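Putative integron gene cassette protein (Uncultured bacterium, PDB 3GHJ) is of unknown function but belongs to the glyoxalase/bleomycin resistance protein/dioxygenase superfamily and assembles as a dimer of two-module chains. Local coordinates at residues M121-L126 / E137-L141; E31-K35 / Q86-S90. The protein carries 1 engineered substitution. All blocks are in the same frame, centred on the assembly; numbering follows the deposited sequence.

Overall arrangement
Each half of the chain carries a mixed four-stranded sheet, the paired βαβββ modules of the glyoxalase/bleomycin resistance fold. Interaction 1 lies within the second sheet, binding strand 123-129 to strand 135-140; interaction 2 bridges the modules, from strand 28-36 to the residues leading into strand 88-93. These two strands are outermost within the chain, but the sheets run on into the second subunit. The centres are about 17 Å apart, yet strands 135-140 and 88-93 are neighbours, and Thr139 OG1 probably hydrogen-bonds Ser90 OG at 2.9 Å. Glu31 of the second subunit bonds His88 and gathers with Glu137, probably where metal-binding relatives hold their ion; Arg71 of that subunit bonds Met121 O and Leu141 O.

Interaction 1. Residues M121-L126 / E137-L141; sequences MQAVSL and EFTAL
Glu137 reaches across to Ser125 along one face of an antiparallel strand pair. From its CB, 3.6 Å from Leu126 O, the side chain leaves with CG anti to the backbone N (chi1 173°), and CG lies near the same carbonyl oxygen. CD passes 4.0 Å from Ser125 CB, and OE2 accepts a hydrogen bond of 2.7 Å from Ser125 OG. Thr139 OG1 bonds OE2 at the same length from the opposite face of the carboxylate plane, so two hydroxyls hold one oxygen and fix the turn of the carboxylate. OE1 lies close to OE2 of Glu31 of the second subunit.

The strands form the last β-hairpin of the second βαβββ module in this glyoxalase/bleomycin resistance fold. Val124 pairs with Ala140, and Leu126 with Phe138, each through two backbone hydrogen bonds; Ser125 and Thr139 form the non-hydrogen-bonded pair between them. On the other face, Leu126 CD1 meets the edge of the Phe138 ring, 4.1 Å from CD2, and helix 98-107 packs over both. Beside the G1 beta bulge formed by Gln122 and Ala123 opposite Gln118, the selenomethionine Met121 bends at chi3 and brings CE within 4.2 Å of both Thr139 CG2 and Leu141 CD2.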
loop_
_atom_site.group_PDB
_atom_site.type_symbol
_atom_site.label_atom_id
_atom_site.label_comp_id
_atom_site.label_asym_id
_atom_site.label_seq_id
_atom_site.Cartn_x
_atom_site.Cartn_y
_atom_site.Cartn_z
HETATM N N MSE A 121 -9.606 -10.865 12.459
HETATM C CA MSE A 121 -8.365 -11.215 11.773
HETATM C C MSE A 121 -7.212 -11.484 12.735
HETATM O O MSE A 121 -6.055 -11.565 12.322
HETATM C CB MSE A 121 -7.983 -10.147 10.739
HETATM C CG MSE A 121 -7.942 -8.738 11.281
HETATM SE SE MSE A 121 -7.423 -7.377 9.937
HETATM C CE MSE A 121 -5.543 -7.830 9.653
ATOM N N GLN A 122 -7.539 -11.647 14.014
ATOM C CA GLN A 122 -6.533 -11.882 15.045
ATOM C C GLN A 122 -5.390 -10.879 14.925
ATOM O O GLN A 122 -4.222 -11.258 14.861
ATOM C CB GLN A 122 -5.985 -13.310 14.963
ATOM C CG GLN A 122 -7.025 -14.403 15.194
ATOM C CD GLN A 122 -7.756 -14.800 13.923
ATOM O OE1 GLN A 122 -7.199 -14.737 12.827
ATOM N NE2 GLN A 122 -9.007 -15.221 14.068
ATOM N N ALA A 123 -5.738 -9.598 14.890
ATOM C CA ALA A 123 -4.750 -8.544 14.702
ATOM C C ALA A 123 -4.952 -7.431 15.713
ATOM O O ALA A 123 -6.006 -7.333 16.348
ATOM C CB ALA A 123 -4.840 -7.986 13.279
ATOM N N VAL A 124 -3.933 -6.586 15.847
ATOM C CA VAL A 124 -3.993 -5.400 16.690
ATOM C C VAL A 124 -3.531 -4.212 15.852
ATOM O O VAL A 124 -2.533 -4.314 15.140
ATOM C CB VAL A 124 -3.054 -5.530 17.907
ATOM C CG1 VAL A 124 -3.145 -4.282 18.772
ATOM C CG2 VAL A 124 -3.400 -6.771 18.715
ATOM N N SER A 125 -4.252 -3.098 15.929
ATOM C CA SER A 125 -3.921 -1.932 15.113
ATOM C C SER A 125 -3.705 -0.674 15.930
ATOM O O SER A 125 -4.346 -0.464 16.964
ATOM C CB SER A 125 -5.029 -1.643 14.102
ATOM O OG SER A 125 -5.220 -2.724 13.209
ATOM N N LEU A 126 -2.798 0.173 15.459
ATOM C CA LEU A 126 -2.699 1.544 15.915
ATOM C C LEU A 126 -2.995 2.453 14.746
ATOM O O LEU A 126 -2.588 2.160 13.622
ATOM C CB LEU A 126 -1.288 1.865 16.388
ATOM C CG LEU A 126 -0.784 1.110 17.611
ATOM C CD1 LEU A 126 0.688 1.401 17.779
ATOM C CD2 LEU A 126 -1.589 1.548 18.841
ATOM N N GLU A 137 -1.637 3.450 9.694
ATOM C CA GLU A 137 -1.907 2.388 10.641
ATOM C C GLU A 137 -0.657 1.534 10.799
ATOM O O GLU A 137 0.111 1.359 9.844
ATOM C CB GLU A 137 -3.093 1.551 10.137
ATOM C CG GLU A 137 -3.389 0.296 10.935
ATOM C CD GLU A 137 -4.458 -0.572 10.300
ATOM O OE1 GLU A 137 -5.140 -0.108 9.356
ATOM O OE2 GLU A 137 -4.605 -1.732 10.736
ATOM N N PHE A 138 -0.429 1.045 12.017
ATOM C CA PHE A 138 0.469 -0.077 12.246
ATOM C C PHE A 138 -0.413 -1.280 12.550
ATOM O O PHE A 138 -1.301 -1.191 13.404
ATOM C CB PHE A 138 1.396 0.165 13.441
ATOM C CG PHE A 138 2.404 1.268 13.248
ATOM C CD1 PHE A 138 2.929 1.567 12.004
ATOM C CD2 PHE A 138 2.876 1.977 14.346
ATOM C CE1 PHE A 138 3.874 2.580 11.857
ATOM C CE2 PHE A 138 3.813 2.983 14.201
ATOM C CZ PHE A 138 4.322 3.281 12.962
ATOM N N THR A 139 -0.177 -2.391 11.865
ATOM C CA THR A 139 -0.963 -3.609 12.052
ATOM C C THR A 139 -0.052 -4.733 12.500
ATOM O O THR A 139 0.966 -5.010 11.865
ATOM C CB THR A 139 -1.620 -4.063 10.733
ATOM O OG1 THR A 139 -2.239 -2.946 10.076
ATOM C CG2 THR A 139 -2.658 -5.157 10.998
ATOM N N ALA A 140 -0.426 -5.386 13.603
ATOM C CA ALA A 140 0.310 -6.542 14.106
ATOM C C ALA A 140 -0.559 -7.798 14.002
ATOM O O ALA A 140 -1.722 -7.780 14.399
ATOM C CB ALA A 140 0.746 -6.299 15.562
ATOM N N LEU A 141 0.018 -8.873 13.474
ATOM C CA LEU A 141 -0.726 -10.097 13.184
ATOM C C LEU A 141 -0.103 -11.296 13.874
ATOM O O LEU A 141 -0.500 -12.426 13.589
ATOM C CB LEU A 141 -0.758 -10.377 11.677
ATOM C CG LEU A 141 -1.506 -9.423 10.753
ATOM C CD1 LEU A 141 -0.593 -8.288 10.310
ATOM C CD2 LEU A 141 -2.038 -10.185 9.555
ATOM O OXT LEU A 141 0.798 -11.164 14.702
#

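Interaction 2. Residues E31-K35 / Q86-S90; sequences EVAVK and QQHFS
Gln87 holds strand 28-36 through both ends of its amide. The side chain runs extended beyond CG and presents the flat group to the strand's backbone. NE2 donates to Ala33 O at 2.9 Å, with an N-H...O angle of 161°; it meets that oxygen in the carbonyl plane, on a lone pair, and the oxygen lies only 7° out of the Gln87 amide plane. OE1, in turn, accepts from Lys35 N at 3.0 Å, in its own carbonyl plane and on a lone pair. Two nearly straight bonds to one amide fix its rotation and occupy backbone groups on either side of Val34. The aliphatic part of Lys35 runs obliquely past Gln87, with Lys35 CG 3.7 Å from Gln87 OE1.

Beside this polar pair, Phe89 brings its ring up to the valines. Its CG sits between the backbone N and the carbonyl carbon (chi1 46°), and CZ ends 3.5 Å from Val34 CG2, the two side chains meeting at about a right angle. In one of its two conformers, Val32 CG2 lies over one face, offset toward the rim, 4.2 Å from Phe89 CD2. Tyr46 of helix 39-49 packs on both Val34 and Phe89, while Val32 meets Val32 of the second subunit. His134 bonds Gln87 N and Lys35 O, tying the same two backbones together again. No backbone-to-backbone hydrogen bond joins the segments; side chains span from strand 28-36 to the residues leading into strand 88-93, a junction between the paired βαβββ modules of the glyoxalase/bleomycin resistance fold.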
loop_
_atom_site.group_PDB
_atom_site.type_symbol
_atom_site.label_atom_id
_atom_site.label_comp_id
_atom_site.label_asym_id
_atom_site.label_seq_id
_atom_site.Cartn_x
_atom_site.Cartn_y
_atom_site.Cartn_z
ATOM N N GLU A 31 4.731 -1.526 -2.291
ATOM C CA GLU A 31 4.819 -0.080 -2.326
ATOM C C GLU A 31 3.463 0.596 -2.461
ATOM O O GLU A 31 2.509 0.017 -2.981
ATOM C CB GLU A 31 5.800 0.308 -3.430
ATOM C CG GLU A 31 5.432 1.414 -4.352
ATOM C CD GLU A 31 6.244 1.333 -5.634
ATOM O OE1 GLU A 31 7.257 0.590 -5.670
ATOM O OE2 GLU A 31 5.867 1.997 -6.608
ATOM N N VAL A 32 3.370 1.805 -1.914
ATOM C CA VAL A 32 2.220 2.665 -2.130
ATOM C C VAL A 32 2.692 4.054 -2.523
ATOM O O VAL A 32 3.714 4.536 -2.020
ATOM C CB VAL A 32 1.350 2.786 -0.863
ATOM C CG1 VAL A 32 0.693 1.461 -0.548
ATOM C CG2 VAL A 32 2.190 3.262 0.315
ATOM N N ALA A 33 1.959 4.690 -3.430
ATOM C CA ALA A 33 2.177 6.102 -3.745
ATOM C C ALA A 33 1.281 6.937 -2.844
ATOM O O ALA A 33 0.090 6.661 -2.699
ATOM C CB ALA A 33 1.870 6.379 -5.204
ATOM N N VAL A 34 1.877 7.947 -2.224
ATOM C CA VAL A 34 1.183 8.796 -1.258
ATOM C C VAL A 34 1.209 10.229 -1.766
ATOM O O VAL A 34 2.288 10.809 -1.945
ATOM C CB VAL A 34 1.877 8.739 0.111
ATOM C CG1 VAL A 34 1.108 9.564 1.132
ATOM C CG2 VAL A 34 1.994 7.284 0.584
ATOM N N LYS A 35 0.032 10.796 -2.019
ATOM C CA LYS A 35 -0.058 12.195 -2.438
ATOM C C LYS A 35 0.174 13.106 -1.247
ATOM O O LYS A 35 -0.472 12.961 -0.212
ATOM C CB LYS A 35 -1.426 12.489 -3.061
ATOM C CG LYS A 35 -1.779 11.586 -4.232
ATOM C CD LYS A 35 -0.779 11.711 -5.366
ATOM C CE LYS A 35 -1.210 10.882 -6.569
ATOM N NZ LYS A 35 -0.308 11.095 -7.735
ATOM N N GLN A 86 -8.280 11.592 1.067
ATOM C CA GLN A 86 -7.664 10.786 2.106
ATOM C C GLN A 86 -7.275 9.412 1.587
ATOM O O GLN A 86 -8.049 8.762 0.879
ATOM C CB GLN A 86 -8.580 10.632 3.323
ATOM C CG GLN A 86 -7.795 10.185 4.553
ATOM C CD GLN A 86 -8.630 10.138 5.801
ATOM O OE1 GLN A 86 -8.255 10.716 6.830
ATOM N NE2 GLN A 86 -9.759 9.453 5.732
ATOM N N GLN A 87 -6.084 8.983 1.957
ATOM C CA GLN A 87 -5.623 7.644 1.695
ATOM C C GLN A 87 -5.540 6.851 3.008
ATOM O O GLN A 87 -5.427 7.411 4.050
ATOM C CB GLN A 87 -4.255 7.696 1.038
ATOM C CG GLN A 87 -4.288 8.293 -0.351
ATOM C CD GLN A 87 -2.937 8.383 -1.008
ATOM O OE1 GLN A 87 -2.514 9.419 -1.375
ATOM N NE2 GLN A 87 -2.309 7.260 -1.193
ATOM N N HIS A 88 -5.601 5.532 2.869
ATOM C CA HIS A 88 -5.379 4.623 3.965
ATOM C C HIS A 88 -4.448 3.514 3.560
ATOM O O HIS A 88 -4.652 2.888 2.590
ATOM C CB HIS A 88 -6.673 3.966 4.519
ATOM C CG HIS A 88 -6.373 2.849 5.480
ATOM N ND1 HIS A 88 -5.820 3.071 6.721
ATOM C CD2 HIS A 88 -6.473 1.507 5.356
ATOM C CE1 HIS A 88 -5.614 1.918 7.319
ATOM N NE2 HIS A 88 -5.982 0.955 6.507
ATOM N N PHE A 89 -3.451 3.288 4.406
ATOM C CA PHE A 89 -2.531 2.196 4.283
ATOM C C PHE A 89 -1.922 1.861 5.630
ATOM O O PHE A 89 -1.919 2.662 6.496
ATOM C CB PHE A 89 -1.426 2.482 3.226
ATOM C CG PHE A 89 -0.800 3.849 3.340
ATOM C CD1 PHE A 89 -1.336 4.907 2.681
ATOM C CD2 PHE A 89 0.338 4.035 4.058
ATOM C CE1 PHE A 89 -0.797 6.146 2.796
ATOM C CE2 PHE A 89 0.873 5.278 4.158
ATOM C CZ PHE A 89 0.325 6.316 3.536
ATOM N N SER A 90 -1.379 0.663 5.754
ATOM C CA SER A 90 -0.800 0.253 7.033
ATOM C C SER A 90 0.546 -0.424 6.852
ATOM O O SER A 90 0.845 -0.981 5.791
ATOM C CB SER A 90 -1.745 -0.674 7.797
ATOM O OG SER A 90 -1.568 -2.015 7.389
#